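Long-range contact in putative modulator of DNA gyrase (Bacteroides thetaiotaomicron, PDB 1VPB), which probably acts as a metallopeptidase of the PmbA/TldD (U62) family: residues N255-L259 with V374-G380. Sequence-based numbering, arbitrary orientation. Where two conformers were deposited one is given.
Sequences NSSRL and VTGFNGG
N255 meets the strand just past V374, whose CG1 backs one face of the F377 ring, and bonds to T375: the carbonyl O of T375 accepts ND2 of N255 at 3.0 Å, a weak bond bent to 121°. That ND2 bonds chiefly to OD1 of D252, so its link to the strand is secondary. T375 and G376 together face E394 as a classic beta bulge, and the CA of G376 passes 3.6 Å from OD1 of N255. Next comes F377, which carries most of the packing. Its CG stands anti to the carbonyl carbon (chi1 -75°), which sends the ring across to the start of the helix. Over the face opposite V374 lies the aliphatic part of R258, with CD 3.8 Å from the ring centroid and 14° off the normal, a CH-pi contact. The R258 chain bends at chi2 and chi3, and its guanidinium, turned nearly perpendicular to the ring, presents an edge to F377, with NH1 3.7 Å from CB. As a cation-pi pair the two are far apart and at most weakly attractive; R258 has a cation-pi contact with Y391. The carbonyl O of N255 comes to the ring's edge, 3.6 Å from CE2; separately, CG of L259 meets CZ at 3.8 Å, the two side chains crossing at about a right angle. With F377 cut back to an alanine, R258 CD is likely to lose the ring face it lies on and L259 one of its apolar neighbours, leaving the arginine chain less fixed on this side. Farther on, the chain corners at G379. Within the PmbA/TldA metallopeptidase C-terminal domain, helix 256-265 thus packs its first turn against strand 370-378 of a mixed sheet, between parallel strand 245-251 and antiparallel strand 388-399.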
ATOM      1  N   ASN A 255       1.746 -21.977  -1.522  1.00 45.67           N
ATOM      2  CA  ASN A 255       1.117 -21.343  -2.725  1.00 43.05           C
ATOM      3  C   ASN A 255      -0.275 -21.782  -3.229  1.00 43.12           C
ATOM      4  O   ASN A 255      -0.840 -21.141  -4.100  1.00 43.32           O
ATOM      5  CB  ASN A 255       2.062 -21.508  -3.918  1.00 45.01           C
ATOM      6  CG  ASN A 255       3.295 -20.664  -3.781  1.00 49.01           C
ATOM      7  OD1 ASN A 255       3.267 -19.473  -4.084  1.00 48.60           O
ATOM      8  ND2 ASN A 255       4.367 -21.257  -3.282  1.00 41.40           N
ATOM      9  N   SER A 256      -0.813 -22.843  -2.634  0.60 42.60           N
ATOM     10  CA  SER A 256      -2.076 -23.429  -3.045  0.60 37.70           C
ATOM     11  C   SER A 256      -3.248 -22.465  -2.851  0.60 37.07           C
ATOM     12  O   SER A 256      -4.227 -22.476  -3.584  0.60 38.41           O
ATOM     13  CB  SER A 256      -2.329 -24.689  -2.206  0.60 37.43           C
ATOM     14  OG  SER A 256      -2.180 -24.480  -0.798  0.60 35.28           O
ATOM     15  N   SER A 257      -3.139 -21.632  -1.835  1.00 36.84           N
ATOM     16  CA  SER A 257      -4.187 -20.655  -1.544  1.00 37.61           C
ATOM     17  C   SER A 257      -4.316 -19.610  -2.655  1.00 33.15           C
ATOM     18  O   SER A 257      -5.429 -19.081  -2.891  1.00 36.77           O
ATOM     19  CB  SER A 257      -3.933 -19.961  -0.211  1.00 40.52           C
ATOM     20  OG  SER A 257      -3.931 -20.946   0.828  1.00 50.07           O
ATOM     21  N   ARG A 258      -3.215 -19.300  -3.305  1.00 39.97           N
ATOM     22  CA  ARG A 258      -3.168 -18.325  -4.410  1.00 38.69           C
ATOM     23  C   ARG A 258      -4.166 -18.616  -5.540  1.00 39.10           C
ATOM     24  O   ARG A 258      -4.883 -17.718  -5.985  1.00 36.66           O
ATOM     25  CB  ARG A 258      -1.743 -18.211  -4.993  1.00 43.07           C
ATOM     26  CG  ARG A 258      -1.487 -16.914  -5.852  1.00 49.61           C
ATOM     27  CD  ARG A 258      -1.801 -16.917  -7.392  1.00 60.52           C
ATOM     28  NE  ARG A 258      -2.291 -15.591  -7.820  1.00 60.65           N
ATOM     29  CZ  ARG A 258      -1.629 -14.690  -8.560  1.00 64.44           C
ATOM     30  NH1 ARG A 258      -0.390 -14.886  -9.036  1.00 68.23           N
ATOM     31  NH2 ARG A 258      -2.241 -13.540  -8.824  1.00 74.55           N
ATOM     32  N   LEU A 259      -4.220 -19.864  -6.008  1.00 35.82           N
ATOM     33  CA  LEU A 259      -5.181 -20.221  -7.053  1.00 36.82           C
ATOM     34  C   LEU A 259      -6.649 -20.247  -6.581  1.00 35.39           C
ATOM     35  O   LEU A 259      -7.570 -20.137  -7.413  1.00 35.63           O
ATOM     36  CB  LEU A 259      -4.785 -21.578  -7.654  1.00 37.46           C
ATOM     37  CG  LEU A 259      -3.472 -21.570  -8.415  1.00 42.70           C
ATOM     38  CD1 LEU A 259      -3.068 -23.014  -8.748  1.00 42.68           C
ATOM     39  CD2 LEU A 259      -3.637 -20.714  -9.684  1.00 38.38           C
ATOM     40  N   VAL A 374       4.893 -26.081  -8.771  1.00 35.64           N
ATOM     41  CA  VAL A 374       4.910 -24.627  -8.608  1.00 36.17           C
ATOM     42  C   VAL A 374       5.258 -24.225  -7.178  1.00 38.01           C
ATOM     43  O   VAL A 374       4.533 -24.519  -6.220  1.00 36.28           O
ATOM     44  CB  VAL A 374       3.550 -24.020  -9.030  1.00 37.39           C
ATOM     45  CG1 VAL A 374       3.501 -22.505  -8.728  1.00 40.35           C
ATOM     46  CG2 VAL A 374       3.347 -24.291 -10.511  1.00 35.48           C
ATOM     47  N   THR A 375       6.404 -23.567  -7.029  1.00 40.41           N
ATOM     48  CA  THR A 375       6.836 -23.123  -5.709  1.00 40.52           C
ATOM     49  C   THR A 375       6.704 -21.628  -5.543  1.00 41.98           C
ATOM     50  O   THR A 375       7.086 -21.071  -4.492  1.00 38.76           O
ATOM     51  CB  THR A 375       8.305 -23.530  -5.463  1.00 40.48           C
ATOM     52  OG1 THR A 375       9.169 -22.971  -6.472  1.00 36.44           O
ATOM     53  CG2 THR A 375       8.461 -25.019  -5.576  1.00 42.07           C
ATOM     54  N   GLY A 376       6.200 -20.965  -6.569  1.00 39.82           N
ATOM     55  CA  GLY A 376       5.986 -19.538  -6.451  1.00 40.35           C
ATOM     56  C   GLY A 376       5.343 -18.955  -7.679  1.00 42.01           C
ATOM     57  O   GLY A 376       5.439 -19.516  -8.768  1.00 39.20           O
ATOM     58  N   PHE A 377       4.668 -17.833  -7.486  1.00 45.13           N
ATOM     59  CA  PHE A 377       3.948 -17.146  -8.555  1.00 48.44           C
ATOM     60  C   PHE A 377       4.579 -15.789  -8.772  1.00 54.20           C
ATOM     61  O   PHE A 377       4.849 -15.097  -7.792  1.00 56.43           O
ATOM     62  CB  PHE A 377       2.482 -16.960  -8.155  1.00 47.43           C
ATOM     63  CG  PHE A 377       1.681 -18.193  -8.247  1.00 42.88           C
ATOM     64  CD1 PHE A 377       1.263 -18.654  -9.498  1.00 40.22           C
ATOM     65  CD2 PHE A 377       1.321 -18.900  -7.114  1.00 46.38           C
ATOM     66  CE1 PHE A 377       0.543 -19.798  -9.608  1.00 43.04           C
ATOM     67  CE2 PHE A 377       0.583 -20.049  -7.219  1.00 47.67           C
ATOM     68  CZ  PHE A 377       0.183 -20.502  -8.459  1.00 47.52           C
ATOM     69  N   ASN A 378       4.787 -15.414 -10.032  1.00 54.99           N
ATOM     70  CA  ASN A 378       5.465 -14.167 -10.410  1.00 60.03           C
ATOM     71  C   ASN A 378       4.633 -13.322 -11.372  1.00 59.31           C
ATOM     72  O   ASN A 378       4.872 -13.331 -12.586  1.00 60.96           O
ATOM     73  CB  ASN A 378       6.805 -14.453 -11.095  1.00 59.93           C
ATOM     74  CG  ASN A 378       7.654 -15.459 -10.341  1.00 71.87           C
ATOM     75  OD1 ASN A 378       7.554 -15.579  -9.112  1.00 86.35           O
ATOM     76  ND2 ASN A 378       8.500 -16.194 -11.073  1.00 80.64           N
ATOM     77  N   GLY A 379       3.684 -12.568 -10.832  1.00 59.46           N
ATOM     78  CA  GLY A 379       2.915 -11.642 -11.655  1.00 60.30           C
ATOM     79  C   GLY A 379       1.853 -12.360 -12.460  1.00 59.33           C
ATOM     80  O   GLY A 379       1.835 -13.589 -12.506  1.00 61.85           O
ATOM     81  N   GLY A 380       0.980 -11.588 -13.097  1.00 55.43           N
ATOM     82  CA  GLY A 380      -0.171 -12.132 -13.812  1.00 53.36           C
ATOM     83  C   GLY A 380      -1.461 -11.663 -13.188  1.00 50.52           C
ATOM     84  O   GLY A 380      -1.454 -10.888 -12.234  1.00 51.31           O
TER